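Local coordinates for serine--tRNA ligase, cytoplasmic (Candida albicans, PDB 3QO8), which catalyses the ATP-dependent attachment of serine to tRNA(Ser) in two steps, by way of a seryl-adenylate, and works as a homodimer, at residues G203-Q208 and V269-Y274; I251-A256 and R379-R384. All blocks are in the same frame, centred on the assembly; numbering follows the deposited sequence. Where two conformers were deposited one is given.

Overall arrangement
In contact 1, strand 205-208 pairs in parallel with strand 269-278 in the class II catalytic core; contact 2 packs the last turn of helix 248-252 and the type I turn after it against the short, weakly bonded helix 376-381. Their centres lie 16 Å apart, yet they touch: Tyr271 OH is 2.5 Å from His255 NE2, a short, probable hydrogen bond, and Ile251 CD1 packs 3.4 Å from Gly273 CA. Gly273 lies about 4 Å from Ser247 and Glu302, and the Ser252 side chain about 5 Å from that of Glu248, all by similarity serine-binding. The bound seryl-sulfamoyl adenosine is about 10 Å from Gly273 and about 9 Å from the Ser252 side chain. Both touch the second subunit.

Contact 1. Residues G203-Q208 and V269-Y274; sequences GYVPLQ and VRYAGY
Gly203 and Arg270 are joined through water 1, which accepts from Arg270 N and donates weakly to Gly203 O; Gly203, at positive phi, closes a Schellman motif at the end of helix 183-200. Tyr204 then lays its ring over the arginine's aliphatic stem: Arg270 CB sits 3.9 Å from the ring centroid, 12° off the normal, a CH-pi contact, while the guanidinium runs on to a salt bridge with Glu315. At the ring's edge lies the peptide joining Tyr271 to Ala272. Val205 N donates to Arg270 O at 2.8 Å, and Val205 O receives Ala272 N at 2.9 Å. Pro206, whose missing N-H costs this pairing nothing because the ladder uses Val205 and Leu207, adds a CA-H...O contact to Ala272 O. Leu207 N donates to that same oxygen at 2.9 Å, and Leu207 O takes Tyr274 N. With CG anti to the backbone N (chi1 -172°), Leu207 brings CD2 over one face of the Tyr271 ring, 4.0 Å from its centroid. Gln208 runs extended beside Tyr274, and its NE2 bonds Glu299 of the second subunit. Four backbone bonds, with CA-H...O contacts between them, fix the parallel register, while Leu207 and Gln208 pair antiparallel with a strand of the second subunit.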
loop_
_atom_site.group_PDB
_atom_site.type_symbol
_atom_site.label_atom_id
_atom_site.label_comp_id
_atom_site.label_asym_id
_atom_site.label_seq_id
_atom_site.Cartn_x
_atom_site.Cartn_y
_atom_site.Cartn_z
ATOM N N GLY A 203 -14.151 0.534 -23.128
ATOM C CA GLY A 203 -13.156 -0.342 -23.725
ATOM C C GLY A 203 -11.812 -0.389 -23.019
ATOM O O GLY A 203 -10.880 -1.012 -23.524
ATOM N N TYR A 204 -11.702 0.260 -21.858
ATOM C CA TYR A 204 -10.479 0.184 -21.066
ATOM C C TYR A 204 -10.422 -1.160 -20.361
ATOM O O TYR A 204 -11.442 -1.689 -19.921
ATOM C CB TYR A 204 -10.437 1.282 -20.000
ATOM C CG TYR A 204 -10.170 2.679 -20.507
ATOM C CD1 TYR A 204 -9.047 3.389 -20.092
ATOM C CD2 TYR A 204 -11.055 3.307 -21.375
ATOM C CE1 TYR A 204 -8.805 4.699 -20.546
ATOM C CE2 TYR A 204 -10.818 4.600 -21.836
ATOM C CZ TYR A 204 -9.696 5.289 -21.420
ATOM O OH TYR A 204 -9.476 6.580 -21.883
ATOM N N VAL A 205 -9.221 -1.704 -20.245
ATOM C CA VAL A 205 -9.006 -2.951 -19.525
ATOM C C VAL A 205 -8.649 -2.655 -18.064
ATOM O O VAL A 205 -7.645 -2.004 -17.796
ATOM C CB VAL A 205 -7.864 -3.735 -20.189
ATOM C CG1 VAL A 205 -7.503 -4.982 -19.376
ATOM C CG2 VAL A 205 -8.246 -4.090 -21.626
ATOM N N PRO A 206 -9.471 -3.131 -17.116
ATOM C CA PRO A 206 -9.136 -2.921 -15.704
ATOM C C PRO A 206 -7.806 -3.558 -15.373
ATOM O O PRO A 206 -7.543 -4.712 -15.739
ATOM C CB PRO A 206 -10.271 -3.629 -14.959
ATOM C CG PRO A 206 -11.428 -3.595 -15.937
ATOM C CD PRO A 206 -10.779 -3.793 -17.283
ATOM N N LEU A 207 -6.955 -2.814 -14.687
ATOM C CA LEU A 207 -5.637 -3.350 -14.382
ATOM C C LEU A 207 -5.227 -2.876 -13.005
ATOM O O LEU A 207 -4.970 -1.689 -12.826
ATOM C CB LEU A 207 -4.639 -2.866 -15.434
ATOM C CG LEU A 207 -3.235 -3.457 -15.421
ATOM C CD1 LEU A 207 -3.302 -4.968 -15.614
ATOM C CD2 LEU A 207 -2.383 -2.806 -16.496
ATOM N N GLN A 208 -5.175 -3.786 -12.033
ATOM C CA GLN A 208 -4.715 -3.412 -10.699
ATOM C C GLN A 208 -3.226 -3.616 -10.585
ATOM O O GLN A 208 -2.724 -4.734 -10.718
ATOM C CB GLN A 208 -5.425 -4.189 -9.595
ATOM C CG GLN A 208 -4.978 -3.751 -8.177
ATOM C CD GLN A 208 -5.788 -4.437 -7.087
ATOM O OE1 GLN A 208 -6.950 -4.759 -7.293
ATOM N NE2 GLN A 208 -5.176 -4.672 -5.937
ATOM N N VAL A 269 -4.068 0.618 -26.998
ATOM C CA VAL A 269 -4.333 -0.211 -25.829
ATOM C C VAL A 269 -4.660 0.732 -24.670
ATOM O O VAL A 269 -3.876 1.627 -24.364
ATOM C CB VAL A 269 -3.109 -1.068 -25.471
ATOM C CG1 VAL A 269 -3.239 -1.621 -24.081
ATOM C CG2 VAL A 269 -2.913 -2.190 -26.496
ATOM N N ARG A 270 -5.812 0.541 -24.044
ATOM C CA ARG A 270 -6.261 1.446 -22.994
ATOM C C ARG A 270 -6.448 0.706 -21.671
ATOM O O ARG A 270 -7.184 -0.276 -21.612
ATOM C CB ARG A 270 -7.577 2.094 -23.416
ATOM C CG ARG A 270 -7.501 2.840 -24.777
ATOM C CD ARG A 270 -8.777 3.634 -25.031
ATOM N NE ARG A 270 -8.676 4.526 -26.192
ATOM C CZ ARG A 270 -9.338 4.351 -27.330
ATOM N NH1 ARG A 270 -10.160 3.318 -27.462
ATOM N NH2 ARG A 270 -9.197 5.220 -28.330
ATOM N N TYR A 271 -5.780 1.178 -20.619
ATOM C CA TYR A 271 -5.900 0.566 -19.292
ATOM C C TYR A 271 -6.604 1.497 -18.296
ATOM O O TYR A 271 -6.302 2.687 -18.220
ATOM C CB TYR A 271 -4.533 0.185 -18.735
ATOM C CG TYR A 271 -3.869 -0.909 -19.530
ATOM C CD1 TYR A 271 -4.412 -2.193 -19.565
ATOM C CD2 TYR A 271 -2.724 -0.661 -20.266
ATOM C CE1 TYR A 271 -3.811 -3.217 -20.320
ATOM C CE2 TYR A 271 -2.121 -1.667 -21.013
ATOM C CZ TYR A 271 -2.668 -2.940 -21.031
ATOM O OH TYR A 271 -2.066 -3.928 -21.779
ATOM N N ALA A 272 -7.555 0.931 -17.562
ATOM C CA ALA A 272 -8.145 1.574 -16.405
ATOM C C ALA A 272 -7.347 1.094 -15.197
ATOM O O ALA A 272 -7.642 0.040 -14.612
ATOM C CB ALA A 272 -9.606 1.185 -16.289
ATOM N N GLY A 273 -6.316 1.857 -14.842
ATOM C CA GLY A 273 -5.413 1.464 -13.778
ATOM C C GLY A 273 -6.020 1.736 -12.421
ATOM O O GLY A 273 -6.694 2.733 -12.241
ATOM N N TYR A 274 -5.794 0.842 -11.469
ATOM C CA TYR A 274 -6.228 1.086 -10.100
ATOM C C TYR A 274 -5.122 0.697 -9.138
ATOM O O TYR A 274 -4.538 -0.393 -9.248
ATOM C CB TYR A 274 -7.510 0.305 -9.758
ATOM C CG TYR A 274 -7.729 0.230 -8.262
ATOM C CD1 TYR A 274 -7.902 1.395 -7.512
ATOM C CD2 TYR A 274 -7.706 -0.978 -7.589
ATOM C CE1 TYR A 274 -8.067 1.355 -6.147
ATOM C CE2 TYR A 274 -7.892 -1.029 -6.198
ATOM C CZ TYR A 274 -8.066 0.145 -5.489
ATOM O OH TYR A 274 -8.242 0.136 -4.120
HETATM O O HOH W 1 -7.677 -1.431 -24.487
#

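Contact 2. Residues I251-A256 and R379-R384; sequences ISAYHA and RNLEIR
Within the class II catalytic core, the last turn of helix 248-252 and the type I turn that follows, Ala253 to Ala256, meet a short, weakly bonded helix, 376-381, which stops in a Schellman motif whose first non-helical residue is Glu382, at positive phi. Leu381, its CG anti to the carbonyl carbon (chi1 -68°), directs both methyls at 251-256. CD1 comes to 3.4 Å from Ser252 O, and CD2 touches two alanine methyls, Ala253 CB at 4.1 Å and Ala256 CB at 4.0 Å. The backbone approaches as well: Ala256 CA makes a CA-H...O contact with Leu381 O at 3.3 Å. Ile383 adds a second prong alongside. Its CG1 rests 3.4 Å from His255 O, and CD1 ends 3.6 Å from Ser252 O, so the serine carbonyl meets a methyl from each of the two residues. The polar ends turn to other partners: Ser252 OG bonds Gln249 O and Thr221 OG1, and His255 ND1 bonds Glu258, its NE2 facing Tyr271. No hydrogen bond crosses directly between 251-256 and 379-384; aliphatic packing on backbone carbonyls and alanine methyls joins them, with Leu381 to Gly257 and Arg384 to Glu258 adding backbone bonds just beyond the turn.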
loop_
_atom_site.group_PDB
_atom_site.type_symbol
_atom_site.label_atom_id
_atom_site.label_comp_id
_atom_site.label_asym_id
_atom_site.label_seq_id
_atom_site.Cartn_x
_atom_site.Cartn_y
_atom_site.Cartn_z
ATOM N N ILE A 251 2.260 0.687 -14.626
ATOM C CA ILE A 251 1.533 0.386 -15.848
ATOM C C ILE A 251 2.316 0.856 -17.079
ATOM O O ILE A 251 2.264 0.231 -18.135
ATOM C CB ILE A 251 0.093 0.966 -15.805
ATOM C CG1 ILE A 251 -0.695 0.290 -14.673
ATOM C CG2 ILE A 251 -0.591 0.799 -17.176
ATOM C CD1 ILE A 251 -2.144 0.793 -14.463
ATOM N N SER A 252 3.062 1.952 -16.953
ATOM C CA SER A 252 3.884 2.396 -18.076
ATOM C C SER A 252 4.945 1.335 -18.391
ATOM O O SER A 252 5.340 1.162 -19.541
ATOM C CB SER A 252 4.541 3.761 -17.806
ATOM O OG SER A 252 5.601 3.650 -16.866
ATOM N N ALA A 253 5.393 0.611 -17.366
ATOM C CA ALA A 253 6.414 -0.421 -17.567
ATOM C C ALA A 253 5.816 -1.778 -17.940
ATOM O O ALA A 253 6.552 -2.722 -18.209
ATOM C CB ALA A 253 7.278 -0.563 -16.330
ATOM N N TYR A 254 4.488 -1.870 -17.938
ATOM C CA TYR A 254 3.780 -3.127 -18.211
ATOM C C TYR A 254 4.228 -3.752 -19.538
ATOM O O TYR A 254 4.491 -4.953 -19.609
ATOM C CB TYR A 254 2.271 -2.863 -18.224
ATOM C CG TYR A 254 1.361 -4.083 -18.240
ATOM C CD1 TYR A 254 1.191 -4.869 -17.101
ATOM C CD2 TYR A 254 0.634 -4.412 -19.374
ATOM C CE1 TYR A 254 0.336 -5.963 -17.099
ATOM C CE2 TYR A 254 -0.224 -5.508 -19.386
ATOM C CZ TYR A 254 -0.370 -6.273 -18.241
ATOM O OH TYR A 254 -1.209 -7.358 -18.256
ATOM N N HIS A 255 4.317 -2.936 -20.586
ATOM C CA HIS A 255 4.712 -3.429 -21.909
ATOM C C HIS A 255 6.169 -3.130 -22.252
ATOM O O HIS A 255 6.546 -3.174 -23.423
ATOM C CB HIS A 255 3.807 -2.850 -23.004
ATOM C CG HIS A 255 2.402 -3.354 -22.952
ATOM N ND1 HIS A 255 2.074 -4.666 -23.224
ATOM C CD2 HIS A 255 1.237 -2.727 -22.663
ATOM C CE1 HIS A 255 0.769 -4.827 -23.090
ATOM N NE2 HIS A 255 0.238 -3.666 -22.753
ATOM N N ALA A 256 6.986 -2.823 -21.245
ATOM C CA ALA A 256 8.414 -2.597 -21.476
ATOM C C ALA A 256 9.017 -3.755 -22.273
ATOM O O ALA A 256 8.737 -4.929 -21.986
ATOM C CB ALA A 256 9.161 -2.449 -20.154
ATOM N N ARG A 379 10.535 5.187 -25.287
ATOM C CA ARG A 379 11.916 5.035 -25.748
ATOM C C ARG A 379 12.747 4.415 -24.630
ATOM O O ARG A 379 13.524 3.496 -24.852
ATOM C CB ARG A 379 12.518 6.385 -26.193
ATOM C CG ARG A 379 13.980 6.292 -26.649
ATOM C CD ARG A 379 14.478 7.608 -27.307
ATOM N NE ARG A 379 13.808 7.859 -28.581
ATOM C CZ ARG A 379 12.756 8.656 -28.731
ATOM N NH1 ARG A 379 12.254 9.317 -27.690
ATOM N NH2 ARG A 379 12.206 8.802 -29.925
ATOM N N ASN A 380 12.566 4.909 -23.412
ATOM C CA ASN A 380 13.344 4.398 -22.287
ATOM C C ASN A 380 12.974 2.950 -21.943
ATOM O O ASN A 380 13.836 2.140 -21.604
ATOM C CB ASN A 380 13.182 5.309 -21.069
ATOM C CG ASN A 380 14.353 5.219 -20.117
ATOM O OD1 ASN A 380 15.426 4.740 -20.480
ATOM N ND2 ASN A 380 14.157 5.685 -18.891
ATOM N N LEU A 381 11.692 2.630 -22.071
ATOM C CA LEU A 381 11.177 1.301 -21.733
ATOM C C LEU A 381 11.201 0.346 -22.930
ATOM O O LEU A 381 10.830 -0.825 -22.810
ATOM C CB LEU A 381 9.757 1.447 -21.190
ATOM C CG LEU A 381 9.695 2.150 -19.830
ATOM C CD1 LEU A 381 8.308 2.760 -19.577
ATOM C CD2 LEU A 381 10.083 1.176 -18.713
ATOM N N GLU A 382 11.642 0.859 -24.075
ATOM C CA GLU A 382 11.712 0.086 -25.316
ATOM C C GLU A 382 10.374 -0.549 -25.678
ATOM O O GLU A 382 10.258 -1.776 -25.782
ATOM C CB GLU A 382 12.811 -0.982 -25.238
ATOM C CG GLU A 382 14.208 -0.421 -25.012
ATOM C CD GLU A 382 14.775 0.290 -26.230
ATOM O OE1 GLU A 382 14.168 0.200 -27.318
ATOM O OE2 GLU A 382 15.837 0.935 -26.102
ATOM N N ILE A 383 9.363 0.292 -25.867
ATOM C CA ILE A 383 8.055 -0.177 -26.299
ATOM C C ILE A 383 7.850 0.226 -27.753
ATOM O O ILE A 383 7.441 1.347 -28.054
ATOM C CB ILE A 383 6.925 0.372 -25.417
ATOM C CG1 ILE A 383 7.241 0.118 -23.943
ATOM C CG2 ILE A 383 5.582 -0.256 -25.818
ATOM C CD1 ILE A 383 6.207 0.733 -22.974
ATOM N N ARG A 384 8.160 -0.695 -28.660
ATOM C CA ARG A 384 8.227 -0.366 -30.076
ATOM C C ARG A 384 6.872 -0.393 -30.771
ATOM O O ARG A 384 5.957 -1.118 -30.373
ATOM C CB ARG A 384 9.225 -1.277 -30.810
ATOM C CG ARG A 384 10.637 -1.164 -30.274
ATOM C CD ARG A 384 11.628 -1.994 -31.080
ATOM N NE ARG A 384 11.716 -1.543 -32.465
ATOM C CZ ARG A 384 12.672 -1.915 -33.311
ATOM N NH1 ARG A 384 13.635 -2.741 -32.907
ATOM N NH2 ARG A 384 12.667 -1.461 -34.558
#